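Side-chain contacts in In2-1 family protein, glutathione transferase lambda3 (Populus trichocarpa, PDB 4PQI), which binds glutathione and probably acts as a monomeric plant thiol transferase of the Lambda class, with the two-domain glutathione transferase fold: residues E24-F29 against P71-E76; E125-Y130 against I180-F185. All blocks are in the same frame, centred on the assembly; numbering follows the deposited sequence.

Contact 1. Residues E24-F29 against P71-E76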
ATOM      1  N   GLU A  24      22.268  14.482   3.174  1.00 44.08           N
ATOM      2  CA  GLU A  24      22.496  14.499   4.607  1.00 44.64           C
ATOM      3  C   GLU A  24      21.487  13.593   5.276  1.00 40.57           C
ATOM      4  O   GLU A  24      20.360  13.413   4.798  1.00 36.50           O
ATOM      5  CB  GLU A  24      22.345  15.906   5.177  1.00 48.50           C
ATOM      6  CG  GLU A  24      23.342  16.896   4.628  1.00 53.08           C
ATOM      7  CD  GLU A  24      24.621  16.884   5.421  1.00 61.09           C
ATOM      8  OE1 GLU A  24      25.584  16.211   4.991  1.00 63.46           O
ATOM      9  OE2 GLU A  24      24.655  17.539   6.487  1.00 62.28           O
ATOM     10  N   GLN A  25      21.885  13.041   6.406  1.00 40.87           N
ATOM     11  CA  GLN A  25      20.994  12.181   7.151  1.00 38.35           C
ATOM     12  C   GLN A  25      20.137  13.022   8.111  1.00 41.17           C
ATOM     13  O   GLN A  25      20.682  13.863   8.828  1.00 42.82           O
ATOM     14  CB  GLN A  25      21.815  11.155   7.930  1.00 34.80           C
ATOM     15  CG  GLN A  25      20.919  10.176   8.702  1.00 31.82           C
ATOM     16  CD  GLN A  25      21.694   9.231   9.607  1.00 36.94           C
ATOM     17  OE1 GLN A  25      22.921   9.240   9.625  1.00 40.19           O
ATOM     18  NE2 GLN A  25      20.966   8.415  10.376  1.00 36.17           N
ATOM     19  N   PRO A  26      18.800  12.812   8.114  1.00 42.77           N
ATOM     20  CA  PRO A  26      17.922  13.457   9.111  1.00 46.79           C
ATOM     21  C   PRO A  26      18.334  13.024  10.511  1.00 44.39           C
ATOM     22  O   PRO A  26      18.839  11.912  10.652  1.00 44.24           O
ATOM     23  CB  PRO A  26      16.540  12.870   8.812  1.00 44.39           C
ATOM     24  CG  PRO A  26      16.636  12.289   7.434  1.00 43.30           C
ATOM     25  CD  PRO A  26      18.061  11.853   7.269  1.00 39.90           C
ATOM     26  N   PRO A  27      18.156  13.892  11.514  1.00 46.26           N
ATOM     27  CA  PRO A  27      18.537  13.578  12.894  1.00 45.08           C
ATOM     28  C   PRO A  27      17.865  12.275  13.331  1.00 41.35           C
ATOM     29  O   PRO A  27      16.665  12.121  13.129  1.00 42.76           O
ATOM     30  CB  PRO A  27      17.985  14.768  13.677  1.00 45.17           C
ATOM     31  CG  PRO A  27      17.986  15.881  12.701  1.00 49.34           C
ATOM     32  CD  PRO A  27      17.642  15.265  11.381  1.00 47.69           C
ATOM     33  N   LEU A  28      18.642  11.343  13.875  1.00 39.60           N
ATOM     34  CA  LEU A  28      18.137  10.023  14.234  1.00 38.03           C
ATOM     35  C   LEU A  28      17.802   9.987  15.726  1.00 37.34           C
ATOM     36  O   LEU A  28      18.633  10.332  16.552  1.00 38.23           O
ATOM     37  CB  LEU A  28      19.181   8.952  13.888  1.00 34.64           C
ATOM     38  CG  LEU A  28      18.826   7.529  14.312  1.00 32.98           C
ATOM     39  CD1 LEU A  28      17.574   7.077  13.566  1.00 33.50           C
ATOM     40  CD2 LEU A  28      19.986   6.551  14.046  1.00 33.25           C
ATOM     41  N   PHE A  29      16.576   9.589  16.057  1.00 35.73           N
ATOM     42  CA  PHE A  29      16.114   9.528  17.450  1.00 38.38           C
ATOM     43  C   PHE A  29      16.227  10.874  18.162  1.00 41.58           C
ATOM     44  O   PHE A  29      16.685  10.944  19.304  1.00 41.89           O
ATOM     45  CB  PHE A  29      16.871   8.440  18.226  1.00 36.74           C
ATOM     46  CG  PHE A  29      16.662   7.054  17.677  1.00 39.81           C
ATOM     47  CD1 PHE A  29      17.729   6.175  17.550  1.00 40.91           C
ATOM     48  CD2 PHE A  29      15.398   6.630  17.288  1.00 41.48           C
ATOM     49  CE1 PHE A  29      17.542   4.892  17.034  1.00 41.91           C
ATOM     50  CE2 PHE A  29      15.202   5.344  16.778  1.00 42.13           C
ATOM     51  CZ  PHE A  29      16.279   4.477  16.656  1.00 43.53           C
ATOM     52  N   PRO A  71      21.327   6.668   0.105  1.00 35.33           N
ATOM     53  CA  PRO A  71      22.418   7.003   1.027  1.00 35.80           C
ATOM     54  C   PRO A  71      22.823   5.771   1.827  1.00 37.07           C
ATOM     55  O   PRO A  71      21.957   5.026   2.316  1.00 36.87           O
ATOM     56  CB  PRO A  71      21.797   8.043   1.960  1.00 38.88           C
ATOM     57  CG  PRO A  71      20.522   8.472   1.316  1.00 37.84           C
ATOM     58  CD  PRO A  71      20.069   7.345   0.449  1.00 35.60           C
ATOM     59  N   ALA A  72      24.130   5.546   1.899  1.00 35.11           N
ATOM     60  CA  ALA A  72      24.710   4.455   2.655  1.00 37.24           C
ATOM     61  C   ALA A  72      24.318   4.511   4.136  1.00 37.81           C
ATOM     62  O   ALA A  72      24.279   3.471   4.801  1.00 37.42           O
ATOM     63  CB  ALA A  72      26.253   4.473   2.509  1.00 34.85           C
ATOM     64  N   TRP A  73      24.038   5.707   4.662  1.00 34.96           N
ATOM     65  CA  TRP A  73      23.662   5.811   6.080  1.00 36.34           C
ATOM     66  C   TRP A  73      22.361   5.083   6.429  1.00 34.77           C
ATOM     67  O   TRP A  73      22.065   4.816   7.599  1.00 34.23           O
ATOM     68  CB  TRP A  73      23.611   7.271   6.572  1.00 33.94           C
ATOM     69  CG  TRP A  73      22.769   8.260   5.789  1.00 29.19           C
ATOM     70  CD1 TRP A  73      23.243   9.307   5.024  1.00 32.88           C
ATOM     71  CD2 TRP A  73      21.325   8.345   5.719  1.00 30.27           C
ATOM     72  NE1 TRP A  73      22.194  10.002   4.472  1.00 32.52           N
ATOM     73  CE2 TRP A  73      21.010   9.437   4.880  1.00 32.25           C
ATOM     74  CE3 TRP A  73      20.277   7.593   6.267  1.00 34.05           C
ATOM     75  CZ2 TRP A  73      19.700   9.805   4.589  1.00 31.99           C
ATOM     76  CZ3 TRP A  73      18.960   7.958   5.966  1.00 34.95           C
ATOM     77  CH2 TRP A  73      18.690   9.056   5.138  1.00 36.71           C
ATOM     78  N   TYR A  74      21.573   4.755   5.419  1.00 36.19           N
ATOM     79  CA  TYR A  74      20.310   4.076   5.699  1.00 38.48           C
ATOM     80  C   TYR A  74      20.514   2.614   6.198  1.00 34.99           C
ATOM     81  O   TYR A  74      20.084   2.275   7.308  1.00 30.49           O
ATOM     82  CB  TYR A  74      19.322   4.227   4.526  1.00 34.37           C
ATOM     83  CG  TYR A  74      17.981   3.595   4.799  1.00 34.29           C
ATOM     84  CD1 TYR A  74      17.115   4.148   5.735  1.00 35.37           C
ATOM     85  CD2 TYR A  74      17.581   2.451   4.121  1.00 32.67           C
ATOM     86  CE1 TYR A  74      15.888   3.569   6.015  1.00 37.66           C
ATOM     87  CE2 TYR A  74      16.340   1.858   4.381  1.00 39.14           C
ATOM     88  CZ  TYR A  74      15.504   2.426   5.330  1.00 39.03           C
ATOM     89  OH  TYR A  74      14.293   1.867   5.606  1.00 39.36           O
ATOM     90  N   PRO A  75      21.202   1.757   5.414  1.00 36.77           N
ATOM     91  CA  PRO A  75      21.475   0.437   5.993  1.00 38.15           C
ATOM     92  C   PRO A  75      22.482   0.493   7.133  1.00 41.02           C
ATOM     93  O   PRO A  75      22.356  -0.299   8.067  1.00 35.80           O
ATOM     94  CB  PRO A  75      22.065  -0.357   4.816  1.00 36.02           C
ATOM     95  CG  PRO A  75      22.569   0.659   3.895  1.00 37.95           C
ATOM     96  CD  PRO A  75      21.652   1.836   4.010  1.00 37.65           C
ATOM     97  N   GLU A  76      23.446   1.412   7.070  1.00 39.10           N
ATOM     98  CA  GLU A  76      24.494   1.463   8.081  1.00 43.09           C
ATOM     99  C   GLU A  76      24.017   2.034   9.415  1.00 40.60           C
ATOM    100  O   GLU A  76      24.412   1.557  10.456  1.00 40.44           O
ATOM    101  CB  GLU A  76      25.713   2.243   7.573  1.00 46.54           C
ATOM    102  CG  GLU A  76      26.463   1.556   6.433  1.00 55.99           C
ATOM    103  CD  GLU A  76      27.663   2.371   5.923  1.00 61.36           C
ATOM    104  OE1 GLU A  76      28.091   3.323   6.621  1.00 65.04           O
ATOM    105  OE2 GLU A  76      28.172   2.058   4.821  1.00 55.89           O
TER

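Contact 2. Residues E125-Y130 against I180-F185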
ATOM      1  N   GLU A 125      -8.012 -10.864   9.119  1.00 45.07           N
ATOM      2  CA  GLU A 125      -6.796 -11.620   9.368  1.00 46.81           C
ATOM      3  C   GLU A 125      -6.551 -12.626   8.254  1.00 44.43           C
ATOM      4  O   GLU A 125      -5.403 -12.859   7.858  1.00 43.33           O
ATOM      5  CB  GLU A 125      -6.836 -12.289  10.742  1.00 51.76           C
ATOM      6  CG  GLU A 125      -6.718 -11.288  11.890  1.00 62.18           C
ATOM      7  CD  GLU A 125      -5.441 -10.444  11.819  1.00 72.42           C
ATOM      8  OE1 GLU A 125      -4.348 -11.017  11.611  1.00 76.49           O
ATOM      9  OE2 GLU A 125      -5.525  -9.203  11.968  1.00 76.43           O
ATOM     10  N   GLU A 126      -7.631 -13.202   7.731  1.00 41.72           N
ATOM     11  CA  GLU A 126      -7.509 -14.145   6.632  1.00 46.14           C
ATOM     12  C   GLU A 126      -6.954 -13.420   5.409  1.00 44.71           C
ATOM     13  O   GLU A 126      -6.058 -13.918   4.739  1.00 43.08           O
ATOM     14  CB  GLU A 126      -8.862 -14.751   6.285  1.00 51.41           C
ATOM     15  CG  GLU A 126      -9.466 -15.568   7.388  1.00 63.75           C
ATOM     16  CD  GLU A 126     -10.123 -16.813   6.863  1.00 74.52           C
ATOM     17  OE1 GLU A 126     -11.317 -16.739   6.495  1.00 77.57           O
ATOM     18  OE2 GLU A 126      -9.438 -17.858   6.803  1.00 79.63           O
ATOM     19  N   LEU A 127      -7.501 -12.244   5.126  1.00 41.86           N
ATOM     20  CA  LEU A 127      -7.039 -11.457   3.988  1.00 43.55           C
ATOM     21  C   LEU A 127      -5.591 -10.940   4.120  1.00 40.48           C
ATOM     22  O   LEU A 127      -4.845 -10.959   3.144  1.00 43.19           O
ATOM     23  CB  LEU A 127      -8.027 -10.339   3.669  1.00 42.69           C
ATOM     24  CG  LEU A 127      -9.260 -10.840   2.910  1.00 43.05           C
ATOM     25  CD1 LEU A 127     -10.295  -9.770   2.807  1.00 41.44           C
ATOM     26  CD2 LEU A 127      -8.886 -11.348   1.509  1.00 45.31           C
ATOM     27  N   PHE A 128      -5.196 -10.496   5.312  1.00 40.46           N
ATOM     28  CA  PHE A 128      -3.789 -10.161   5.581  1.00 42.04           C
ATOM     29  C   PHE A 128      -2.859 -11.349   5.270  1.00 43.47           C
ATOM     30  O   PHE A 128      -1.817 -11.200   4.625  1.00 41.78           O
ATOM     31  CB  PHE A 128      -3.607  -9.716   7.043  1.00 40.97           C
ATOM     32  CG  PHE A 128      -4.130  -8.332   7.324  1.00 46.09           C
ATOM     33  CD1 PHE A 128      -3.889  -7.287   6.430  1.00 46.60           C
ATOM     34  CD2 PHE A 128      -4.860  -8.069   8.467  1.00 49.03           C
ATOM     35  CE1 PHE A 128      -4.364  -6.002   6.679  1.00 46.44           C
ATOM     36  CE2 PHE A 128      -5.344  -6.785   8.720  1.00 51.10           C
ATOM     37  CZ  PHE A 128      -5.090  -5.754   7.819  1.00 47.98           C
ATOM     38  N   SER A 129      -3.253 -12.528   5.731  1.00 52.21           N
ATOM     39  CA  SER A 129      -2.473 -13.734   5.501  1.00 34.65           C
ATOM     40  C   SER A 129      -2.325 -14.035   4.010  1.00 33.30           C
ATOM     41  O   SER A 129      -1.287 -14.530   3.575  1.00 39.42           O
ATOM     42  CB  SER A 129      -3.117 -14.921   6.213  1.00 43.44           C
ATOM     43  OG  SER A 129      -2.968 -14.797   7.619  1.00 50.93           O
ATOM     44  N   TYR A 130      -3.356 -13.722   3.233  1.00 44.57           N
ATOM     45  CA  TYR A 130      -3.336 -14.015   1.805  1.00 38.79           C
ATOM     46  C   TYR A 130      -2.520 -13.001   0.973  1.00 41.22           C
ATOM     47  O   TYR A 130      -2.254 -13.243  -0.197  1.00 41.07           O
ATOM     48  CB  TYR A 130      -4.772 -14.154   1.273  1.00 39.87           C
ATOM     49  CG  TYR A 130      -4.880 -14.458  -0.205  1.00 39.69           C
ATOM     50  CD1 TYR A 130      -5.317 -13.482  -1.097  1.00 42.93           C
ATOM     51  CD2 TYR A 130      -4.538 -15.706  -0.713  1.00 40.32           C
ATOM     52  CE1 TYR A 130      -5.419 -13.736  -2.450  1.00 43.29           C
ATOM     53  CE2 TYR A 130      -4.645 -15.974  -2.080  1.00 43.67           C
ATOM     54  CZ  TYR A 130      -5.078 -14.976  -2.937  1.00 44.88           C
ATOM     55  OH  TYR A 130      -5.182 -15.198  -4.289  1.00 46.77           O
ATOM     56  N   ILE A 180      -6.358  -1.078   2.060  1.00 40.13           N
ATOM     57  CA  ILE A 180      -5.066  -0.398   1.962  1.00 40.19           C
ATOM     58  C   ILE A 180      -3.930  -1.364   1.624  1.00 39.33           C
ATOM     59  O   ILE A 180      -3.034  -1.034   0.844  1.00 36.33           O
ATOM     60  CB  ILE A 180      -4.765   0.370   3.279  1.00 29.60           C
ATOM     61  CG1 ILE A 180      -5.821   1.458   3.468  1.00 30.02           C
ATOM     62  CG2 ILE A 180      -3.313   0.905   3.304  1.00 35.31           C
ATOM     63  CD1 ILE A 180      -5.793   2.195   4.789  1.00 30.13           C
ATOM     64  N   ALA A 181      -3.966  -2.557   2.213  1.00 36.10           N
ATOM     65  CA  ALA A 181      -2.940  -3.569   1.964  1.00 36.58           C
ATOM     66  C   ALA A 181      -2.894  -3.990   0.490  1.00 35.16           C
ATOM     67  O   ALA A 181      -1.807  -4.173  -0.081  1.00 34.66           O
ATOM     68  CB  ALA A 181      -3.168  -4.801   2.869  1.00 36.48           C
ATOM     69  N   TYR A 182      -4.069  -4.118  -0.128  1.00 32.21           N
ATOM     70  CA  TYR A 182      -4.165  -4.618  -1.501  1.00 36.72           C
ATOM     71  C   TYR A 182      -4.049  -3.585  -2.625  1.00 35.31           C
ATOM     72  O   TYR A 182      -3.477  -3.871  -3.693  1.00 33.85           O
ATOM     73  CB  TYR A 182      -5.456  -5.426  -1.676  1.00 37.68           C
ATOM     74  CG  TYR A 182      -5.316  -6.807  -1.100  1.00 38.04           C
ATOM     75  CD1 TYR A 182      -4.712  -7.812  -1.829  1.00 37.07           C
ATOM     76  CD2 TYR A 182      -5.746  -7.095   0.192  1.00 40.06           C
ATOM     77  CE1 TYR A 182      -4.559  -9.071  -1.306  1.00 35.79           C
ATOM     78  CE2 TYR A 182      -5.592  -8.358   0.728  1.00 37.71           C
ATOM     79  CZ  TYR A 182      -4.996  -9.338  -0.032  1.00 36.84           C
ATOM     80  OH  TYR A 182      -4.825 -10.604   0.468  1.00 36.91           O
ATOM     81  N   ILE A 183      -4.614  -2.408  -2.404  1.00 35.60           N
ATOM     82  CA  ILE A 183      -4.725  -1.427  -3.483  1.00 38.59           C
ATOM     83  C   ILE A 183      -3.410  -1.041  -4.190  1.00 41.52           C
ATOM     84  O   ILE A 183      -3.419  -0.867  -5.403  1.00 40.04           O
ATOM     85  CB  ILE A 183      -5.585  -0.162  -3.090  1.00 37.06           C
ATOM     86  CG1 ILE A 183      -5.969   0.650  -4.331  1.00 37.63           C
ATOM     87  CG2 ILE A 183      -4.840   0.762  -2.133  1.00 40.50           C
ATOM     88  CD1 ILE A 183      -6.822  -0.083  -5.342  1.00 40.68           C
ATOM     89  N   PRO A 184      -2.273  -0.923  -3.459  1.00 44.16           N
ATOM     90  CA  PRO A 184      -1.085  -0.531  -4.234  1.00 40.83           C
ATOM     91  C   PRO A 184      -0.689  -1.568  -5.282  1.00 38.18           C
ATOM     92  O   PRO A 184      -0.141  -1.228  -6.344  1.00 39.89           O
ATOM     93  CB  PRO A 184       0.019  -0.440  -3.168  1.00 40.27           C
ATOM     94  CG  PRO A 184      -0.713  -0.214  -1.883  1.00 43.82           C
ATOM     95  CD  PRO A 184      -1.961  -1.037  -2.022  1.00 42.92           C
ATOM     96  N   PHE A 185      -0.980  -2.829  -4.996  1.00 34.04           N
ATOM     97  CA  PHE A 185      -0.578  -3.904  -5.894  1.00 37.36           C
ATOM     98  C   PHE A 185      -1.605  -4.079  -7.012  1.00 40.30           C
ATOM     99  O   PHE A 185      -1.242  -4.238  -8.190  1.00 40.27           O
ATOM    100  CB  PHE A 185      -0.301  -5.189  -5.098  1.00 36.65           C
ATOM    101  CG  PHE A 185       0.900  -5.068  -4.195  1.00 36.29           C
ATOM    102  CD1 PHE A 185       2.184  -5.280  -4.694  1.00 34.24           C
ATOM    103  CD2 PHE A 185       0.754  -4.676  -2.867  1.00 37.80           C
ATOM    104  CE1 PHE A 185       3.305  -5.128  -3.868  1.00 37.96           C
ATOM    105  CE2 PHE A 185       1.866  -4.523  -2.041  1.00 37.50           C
ATOM    106  CZ  PHE A 185       3.140  -4.754  -2.539  1.00 37.46           C
TER

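Contact 1. Residues E24-F29 against P71-E76
Glu24 meets Trp73 through its backbone alone: its carbonyl O lies 3.7 Å from Trp73 CZ2, oblique to the indole, while its CB points away from 71-76. Gln25 does most of the work. Its CB sits over the five-membered ring of Trp73, 3.5 Å from the centroid and only 4° off the ring normal, a CH-pi contact square on the face. With CG trans to the backbone N (chi1 -178°) and the chain extended beyond it, the aliphatic part runs on across the indole, and Gln25 CG reaches 3.5 Å from Trp73 CD2. The terminal amide lies over the face, its plane 7° from parallel to the indole, and Gln25 OE1 comes to 3.7 Å from Trp73 CB. Pro26 then adds its ring carbon CD at 3.6 Å from Trp73 CH2, the two side chains standing at about a right angle.

Trp73 is also filled in from behind: Pro71 CB lies 3.2 Å above the opposite face, toward the rim, so the indole is sandwiched between Gln25 and Pro71, two residues before it. Its NE1 hydrogen-bonds to the carbonyl O of Ala23, which fixes the ring's rotation beneath the loop. Replacing this tryptophan with an alanine would probably leave the Gln25 methylenes without a surface to lie on and the Ala23 carbonyl without its indole donor.

The contact pins the segment leading into strand 33-37 against helix 73-78, at the surface of the thioredoxin-like N-terminal domain. Gln25 also touches Lys77 and Val78 on that helix, while Trp73 reaches Tyr36 and Pro26 reaches Lys34, both on strand 33-37.

Contact 2. Residues E125-Y130 against I180-F185
The helical segments 125-130 and 180-185, parts of helices 118-139 and 177-197, run in roughly the same direction, their axes 10.6 Å apart at closest approach and inclined by 33°. Phe128 and Ala181 bring their CA atoms nearest, at 7.6 Å, and at this spacing side chains must bridge the gap. The second segment is kinked near its end, where Pro184 has no N-H to donate and Phe185 N makes only a weak bond, to Tyr182 O.

Tyr182 spans most of the distance. Its CG is trans to the carbonyl carbon, which sends the ring toward the other helix, and its hydroxyl donates a hydrogen bond of 2.7 Å to Leu127 O. That oxygen lies at the edge of the Tyr182 ring, near its plane. Seen from the acceptor, the C=O...donor angle is 142° and the hydroxyl is tilted 22° from the carbonyl plane. The same hydroxyl meets the edge of the Tyr130 ring, 3.3 Å from Tyr130 CD1, and the two tyrosine side chains cross at about a right angle. Leu127 packs alongside with CB 4.3 Å from Tyr182 CE2. Beside this group, Phe128 turns its ring edge to the methyl of Ala181, with Phe128 CE1 4.2 Å from Ala181 CB. Lys102 makes a cation-pi contact with Phe128, and Phe170 meets Tyr182 and Leu127.

The chemistry is thus apolar packing around a single polar link. Leu127 O accepts the hydrogen bond from the Tyr182 hydroxyl in addition to a weak one from Tyr130 N, so a buried phenol is satisfied by a main-chain carbonyl. This ties the Tyr182 side chain of one helix to the backbone of the other inside the all-helical C-terminal domain of the glutathione transferase fold.

Contact 1 is a surface contact and contact 2 a buried one, and they share no secondary-structure element. The first joins a loop to a short helix in the N-terminal domain; the second joins two long helices of the C-terminal domain. Their centres are 30 Å apart and they do not touch. An aromatic side chain is central to each, but in different ways: residues 24-29 lie across an indole face and make no hydrogen bond to 71-76, whereas between 125-130 and 180-185 a tyrosine uses its hydroxyl to reach a main-chain carbonyl. Glutathione lies nearer contact 2, about 9 Å from the side chain of Ala181, against about 13 Å from that of Trp73.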